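Local atomic coordinates of Wss1p (Saccharomyces cerevisiae, PDB entry 5XBV), a protein that acts as a DNA-dependent zinc metalloprotease that cleaves DNA-binding proteins and takes part in the repair of toxic DNA-protein cross-links. Residues N46-I51 against I90-R95; H53-L58 against T112-L117. The protein carries 1 engineered substitution. All blocks are in the same frame, centred on the assembly; numbering follows the deposited sequence.

Interaction 1. Residues N46-I51 against I90-R95; sequences NLIKEI and IMLRLR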
loop_
_atom_site.group_PDB
_atom_site.type_symbol
_atom_site.label_atom_id
_atom_site.label_comp_id
_atom_site.label_asym_id
_atom_site.label_seq_id
_atom_site.Cartn_x
_atom_site.Cartn_y
_atom_site.Cartn_z
ATOM N N ASN A 46 -6.648 -11.625 1.096
ATOM C CA ASN A 46 -7.677 -10.947 0.313
ATOM C C ASN A 46 -7.566 -9.435 0.453
ATOM O O ASN A 46 -7.704 -8.703 -0.535
ATOM C CB ASN A 46 -9.063 -11.427 0.738
ATOM C CG ASN A 46 -9.337 -12.836 0.280
ATOM O OD1 ASN A 46 -8.808 -13.273 -0.746
ATOM N ND2 ASN A 46 -10.160 -13.563 1.034
ATOM N N LEU A 47 -7.280 -8.951 1.668
ATOM C CA LEU A 47 -7.193 -7.511 1.912
ATOM C C LEU A 47 -6.033 -6.874 1.145
ATOM O O LEU A 47 -6.202 -5.853 0.460
ATOM C CB LEU A 47 -7.045 -7.259 3.412
ATOM C CG LEU A 47 -6.905 -5.848 3.974
ATOM C CD1 LEU A 47 -8.022 -4.949 3.482
ATOM C CD2 LEU A 47 -6.890 -5.879 5.502
ATOM N N ILE A 48 -4.834 -7.451 1.261
ATOM C CA ILE A 48 -3.689 -6.834 0.582
ATOM C C ILE A 48 -3.797 -7.015 -0.933
ATOM O O ILE A 48 -3.319 -6.168 -1.705
ATOM C CB ILE A 48 -2.366 -7.384 1.151
ATOM C CG1 ILE A 48 -1.227 -6.389 0.904
ATOM C CG2 ILE A 48 -2.042 -8.779 0.597
ATOM C CD1 ILE A 48 0.052 -6.765 1.672
ATOM N N LYS A 49 -4.439 -8.098 -1.388
ATOM C CA LYS A 49 -4.704 -8.229 -2.812
ATOM C C LYS A 49 -5.649 -7.143 -3.285
ATOM O O LYS A 49 -5.521 -6.651 -4.414
ATOM C CB LYS A 49 -5.275 -9.611 -3.127
ATOM C CG LYS A 49 -4.231 -10.730 -3.156
ATOM C CD LYS A 49 -4.879 -12.084 -3.492
ATOM C CE LYS A 49 -3.832 -13.183 -3.660
ATOM N NZ LYS A 49 -4.458 -14.510 -3.946
ATOM N N GLU A 50 -6.623 -6.770 -2.447
ATOM C CA GLU A 50 -7.529 -5.689 -2.821
ATOM C C GLU A 50 -6.774 -4.374 -2.937
ATOM O O GLU A 50 -7.001 -3.597 -3.879
ATOM C CB GLU A 50 -8.659 -5.569 -1.802
ATOM C CG GLU A 50 -9.711 -4.561 -2.174
ATOM C CD GLU A 50 -10.487 -4.968 -3.413
ATOM O OE1 GLU A 50 -10.518 -6.182 -3.731
ATOM O OE2 GLU A 50 -11.068 -4.076 -4.072
ATOM N N ILE A 51 -5.868 -4.108 -1.988
ATOM C CA ILE A 51 -5.021 -2.918 -2.088
ATOM C C ILE A 51 -4.255 -2.918 -3.411
ATOM O O ILE A 51 -4.213 -1.910 -4.127
ATOM C CB ILE A 51 -4.054 -2.838 -0.892
ATOM C CG1 ILE A 51 -4.819 -2.761 0.431
ATOM C CG2 ILE A 51 -3.094 -1.649 -1.059
ATOM C CD1 ILE A 51 -5.531 -1.458 0.652
ATOM N N ILE A 90 7.395 -2.763 -0.477
ATOM C CA ILE A 90 6.538 -1.917 0.354
ATOM C C ILE A 90 5.888 -2.838 1.373
ATOM O O ILE A 90 5.293 -3.860 1.001
ATOM C CB ILE A 90 5.484 -1.151 -0.462
ATOM C CG1 ILE A 90 6.152 -0.035 -1.275
ATOM C CG2 ILE A 90 4.445 -0.543 0.504
ATOM C CD1 ILE A 90 5.182 0.766 -2.184
ATOM N N MET A 91 6.066 -2.515 2.658
ATOM C CA MET A 91 5.452 -3.255 3.745
ATOM C C MET A 91 4.293 -2.447 4.305
ATOM O O MET A 91 4.406 -1.231 4.506
ATOM C CB MET A 91 6.489 -3.560 4.836
ATOM C CG MET A 91 7.645 -4.415 4.283
ATOM S SD MET A 91 8.862 -5.028 5.470
ATOM C CE MET A 91 9.826 -3.543 5.719
ATOM N N LEU A 92 3.169 -3.120 4.536
ATOM C CA LEU A 92 1.977 -2.482 5.067
ATOM C C LEU A 92 1.551 -3.190 6.345
ATOM O O LEU A 92 1.483 -4.421 6.379
ATOM C CB LEU A 92 0.808 -2.545 4.063
ATOM C CG LEU A 92 0.978 -1.861 2.695
ATOM C CD1 LEU A 92 -0.271 -2.141 1.880
ATOM C CD2 LEU A 92 1.192 -0.355 2.856
ATOM N N ARG A 93 1.221 -2.412 7.375
ATOM C CA ARG A 93 0.516 -2.989 8.513
ATOM C C ARG A 93 -0.941 -3.192 8.126
ATOM O O ARG A 93 -1.603 -2.257 7.647
ATOM C CB ARG A 93 0.623 -2.082 9.735
ATOM C CG ARG A 93 -0.115 -2.636 10.924
ATOM C CD ARG A 93 -0.153 -1.649 12.068
ATOM N NE ARG A 93 1.150 -1.390 12.671
ATOM C CZ ARG A 93 1.726 -2.155 13.597
ATOM N NH1 ARG A 93 1.133 -3.278 14.008
ATOM N NH2 ARG A 93 2.909 -1.805 14.104
ATOM N N LEU A 94 -1.432 -4.424 8.304
ATOM C CA LEU A 94 -2.825 -4.741 8.016
ATOM C C LEU A 94 -3.665 -4.892 9.270
ATOM O O LEU A 94 -4.895 -4.833 9.182
ATOM C CB LEU A 94 -2.914 -6.037 7.201
ATOM C CG LEU A 94 -2.155 -6.109 5.880
ATOM C CD1 LEU A 94 -2.326 -7.502 5.218
ATOM C CD2 LEU A 94 -2.674 -5.038 4.942
ATOM N N ARG A 95 -3.027 -5.065 10.426
ATOM C CA ARG A 95 -3.675 -5.464 11.667
ATOM C C ARG A 95 -3.440 -4.409 12.735
ATOM O O ARG A 95 -2.338 -3.856 12.837
ATOM C CB ARG A 95 -3.112 -6.802 12.151
ATOM C CG ARG A 95 -3.329 -7.946 11.153
ATOM C CD ARG A 95 -2.503 -9.173 11.517
ATOM N NE ARG A 95 -2.660 -10.220 10.506
ATOM C CZ ARG A 95 -3.603 -11.157 10.555
ATOM N NH1 ARG A 95 -4.466 -11.169 11.567
ATOM N NH2 ARG A 95 -3.685 -12.077 9.601
#
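Ile-51 N donates to Leu-47 O at 3.0 Å, a backbone bond that joins one helical turn to the next and sets these two side chains on the same flank of helix 41-54, together with Ile-48. Leu-92 and Leu-94 rise from strand 89-93 and the turn that follows it. The side chains that meet are all aliphatic, Leu-47 CD2 also nearing Leu-94 O. Leu-94 sends CD1 to within 4.1 Å of Ile-48 CB, while its CB lies 4.3 Å from Leu-47 CD2, so one leucine serves two successive helix residues. Helix 41-54 belongs to the beta-alpha-beta crossover between the parallel strands 29-33 and 66-72, and here it covers a face of the mixed sheet. Leu-92 extends from the strand toward that cover, and its CD1 comes 4.1 Å from Ile-51 CG2, the two side chains meeting at a slant. In Ile-51, chi1 of -60° puts CG1 anti to the carbonyl carbon and CG2 anti to the backbone N, toward Leu-92. Met-91 starts in the opposite direction and packs on Met-82 and Val-84 of strand 81-84. The guanidinium of Arg-95 is fixed by a salt bridge to Glu-71 and by the carbonyls of Pro-39 and Glu-100.

Interaction 2. Residues H53-L58 against T112-L117; sequences HKVSYL and TMLHQL. Engineered in segment 112-117: Gln-116 (natural residue Glu).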
loop_
_atom_site.group_PDB
_atom_site.type_symbol
_atom_site.label_atom_id
_atom_site.label_comp_id
_atom_site.label_asym_id
_atom_site.label_seq_id
_atom_site.Cartn_x
_atom_site.Cartn_y
_atom_site.Cartn_z
ATOM N N HIS A 53 -4.924 -4.408 -6.144
ATOM C CA HIS A 53 -5.829 -4.251 -7.275
ATOM C C HIS A 53 -6.280 -2.804 -7.444
ATOM O O HIS A 53 -6.270 -2.266 -8.563
ATOM C CB HIS A 53 -7.022 -5.174 -7.068
ATOM C CG HIS A 53 -7.946 -5.231 -8.234
ATOM N ND1 HIS A 53 -9.313 -5.149 -8.091
ATOM C CD2 HIS A 53 -7.706 -5.349 -9.559
ATOM C CE1 HIS A 53 -9.879 -5.226 -9.280
ATOM N NE2 HIS A 53 -8.926 -5.335 -10.184
ATOM N N LYS A 54 -6.659 -2.150 -6.341
ATOM C CA LYS A 54 -7.236 -0.815 -6.432
ATOM C C LYS A 54 -6.255 0.211 -6.991
ATOM O O LYS A 54 -6.689 1.164 -7.649
ATOM C CB LYS A 54 -7.742 -0.358 -5.067
ATOM C CG LYS A 54 -8.923 -1.166 -4.555
ATOM C CD LYS A 54 -9.257 -0.764 -3.137
ATOM C CE LYS A 54 -10.322 0.308 -3.128
ATOM N NZ LYS A 54 -11.623 -0.243 -3.621
ATOM N N VAL A 55 -4.947 0.046 -6.749
ATOM C CA VAL A 55 -3.976 1.067 -7.159
ATOM C C VAL A 55 -3.376 0.771 -8.523
ATOM O O VAL A 55 -2.451 1.455 -8.962
ATOM C CB VAL A 55 -2.847 1.247 -6.117
ATOM C CG1 VAL A 55 -3.412 1.765 -4.823
ATOM C CG2 VAL A 55 -2.100 -0.059 -5.876
ATOM N N SER A 56 -3.925 -0.211 -9.234
ATOM C CA SER A 56 -3.295 -0.666 -10.470
ATOM C C SER A 56 -3.214 0.446 -11.517
ATOM O O SER A 56 -2.151 0.680 -12.105
ATOM C CB SER A 56 -4.053 -1.881 -11.006
ATOM O OG SER A 56 -3.269 -2.522 -11.991
ATOM N N TYR A 57 -4.324 1.151 -11.765
ATOM C CA TYR A 57 -4.317 2.183 -12.800
ATOM C C TYR A 57 -3.428 3.360 -12.414
ATOM O O TYR A 57 -2.773 3.958 -13.275
ATOM C CB TYR A 57 -5.742 2.669 -13.072
ATOM C CG TYR A 57 -5.867 3.510 -14.322
ATOM C CD1 TYR A 57 -6.011 2.920 -15.574
ATOM C CD2 TYR A 57 -5.844 4.897 -14.252
ATOM C CE1 TYR A 57 -6.129 3.691 -16.719
ATOM C CE2 TYR A 57 -5.958 5.673 -15.390
ATOM C CZ TYR A 57 -6.101 5.070 -16.619
ATOM O OH TYR A 57 -6.211 5.857 -17.746
ATOM N N LEU A 58 -3.400 3.712 -11.126
ATOM C CA LEU A 58 -2.537 4.803 -10.683
ATOM C C LEU A 58 -1.067 4.459 -10.918
ATOM O O LEU A 58 -0.277 5.315 -11.339
ATOM C CB LEU A 58 -2.796 5.102 -9.202
ATOM C CG LEU A 58 -2.100 6.322 -8.600
ATOM C CD1 LEU A 58 -2.767 7.593 -9.099
ATOM C CD2 LEU A 58 -2.144 6.268 -7.065
ATOM N N THR A 112 -2.037 4.631 3.561
ATOM C CA THR A 112 -0.648 4.262 3.791
ATOM C C THR A 112 0.020 3.826 2.493
ATOM O O THR A 112 1.178 4.169 2.239
ATOM C CB THR A 112 -0.589 3.164 4.850
ATOM O OG1 THR A 112 -1.095 3.694 6.083
ATOM C CG2 THR A 112 0.849 2.682 5.056
ATOM N N MET A 113 -0.703 3.081 1.654
ATOM C CA MET A 113 -0.147 2.631 0.381
ATOM C C MET A 113 0.217 3.813 -0.520
ATOM O O MET A 113 1.284 3.821 -1.142
ATOM C CB MET A 113 -1.156 1.697 -0.311
ATOM C CG MET A 113 -0.688 1.158 -1.669
ATOM S SD MET A 113 0.769 0.094 -1.461
ATOM C CE MET A 113 1.091 -0.362 -3.156
ATOM N N LEU A 114 -0.657 4.823 -0.612
ATOM C CA LEU A 114 -0.345 5.985 -1.454
ATOM C C LEU A 114 0.828 6.777 -0.891
ATOM O O LEU A 114 1.683 7.265 -1.635
ATOM C CB LEU A 114 -1.573 6.892 -1.583
ATOM C CG LEU A 114 -2.850 6.269 -2.141
ATOM C CD1 LEU A 114 -3.981 7.302 -2.168
ATOM C CD2 LEU A 114 -2.592 5.749 -3.525
ATOM N N HIS A 115 0.878 6.912 0.428
ATOM C CA HIS A 115 2.014 7.541 1.072
ATOM C C HIS A 115 3.309 6.802 0.738
ATOM O O HIS A 115 4.320 7.415 0.374
ATOM C CB HIS A 115 1.749 7.559 2.578
ATOM C CG HIS A 115 2.785 8.270 3.368
ATOM N ND1 HIS A 115 4.058 7.780 3.522
ATOM C CD2 HIS A 115 2.736 9.437 4.056
ATOM C CE1 HIS A 115 4.747 8.621 4.267
ATOM N NE2 HIS A 115 3.974 9.635 4.598
ATOM N N GLN A 116 3.295 5.471 0.841
ATOM C CA GLN A 116 4.530 4.734 0.591
ATOM C C GLN A 116 4.883 4.696 -0.889
ATOM O O GLN A 116 6.071 4.675 -1.232
ATOM C CB GLN A 116 4.420 3.322 1.174
ATOM C CG GLN A 116 4.306 3.303 2.703
ATOM C CD GLN A 116 5.479 4.004 3.407
ATOM O OE1 GLN A 116 6.609 4.009 2.917
ATOM N NE2 GLN A 116 5.202 4.579 4.575
ATOM N N LEU A 117 3.881 4.679 -1.787
ATOM C CA LEU A 117 4.188 4.757 -3.217
ATOM C C LEU A 117 4.903 6.059 -3.559
ATOM O O LEU A 117 5.745 6.096 -4.469
ATOM C CB LEU A 117 2.895 4.639 -4.051
ATOM C CG LEU A 117 2.347 3.226 -4.302
ATOM C CD1 LEU A 117 0.954 3.272 -4.932
ATOM C CD2 LEU A 117 3.290 2.446 -5.201
#
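Leu-58 holds CG anti to its amide nitrogen (chi1 -173°), which carries the branch out from its helix, whereas Leu-114 turns CG anti to its carbonyl carbon (chi1 -57°) and thereby brings a methyl within reach of the facing segment. The two leucines meet through single methyls, Leu-58 CD2 and Leu-114 CD2, 3.6 Å apart, with the side chains crossing at about a right angle; this is tight aliphatic packing. Beside them Val-55 divides its branches between two partners. Its CG1 approaches Leu-114 CD2 at 4.3 Å, and its CG2 lies 4.2 Å from Met-113 CE. A looser contact, 4.5 Å from Val-55 CB to Leu-117 CD1, adds the next turn of helix 106-118. Val-55 lies at the break where helix 41-54 ends, in the N-cap position of helix 56-62. Met-113, Leu-114 and Leu-117 form the flank, facing 53-58, of the helix bearing the HEXXH motif of zincin-type proteases. His-115, a probable zinc ligand, projects from another side and meets the rings of His-119 and His-125; Gln-116 is an engineered replacement of the motif glutamate. Helix 106-118 packs on the break between the two helices and, through Leu-117 on Ile-90, also on strand 89-93, while Leu-58 continues onto Arg-139 and Gln-140 of helix 127-146.

How the interactions relate
From the N terminus the chain passes through 46-51, then 53-58, then 90-95 and finally 112-117, so the two contacts cross. Interaction 1 closes a loop of 38 residues when strand 89-93 returns to helix 41-54; interaction 2 opens within that loop and closes only after helix 106-118 has followed the strand. Their centres are about 11 Å apart, and they join directly: Ile-51 CG2 lies 3.7 Å from Met-113 CG, and Leu-92 CD2 lies 3.8 Å from Thr-112 CG2. Helix 41-54, the sheet and the zinc-site helix therefore share one continuous apolar core, an example of contacts distant in sequence merging into one interior.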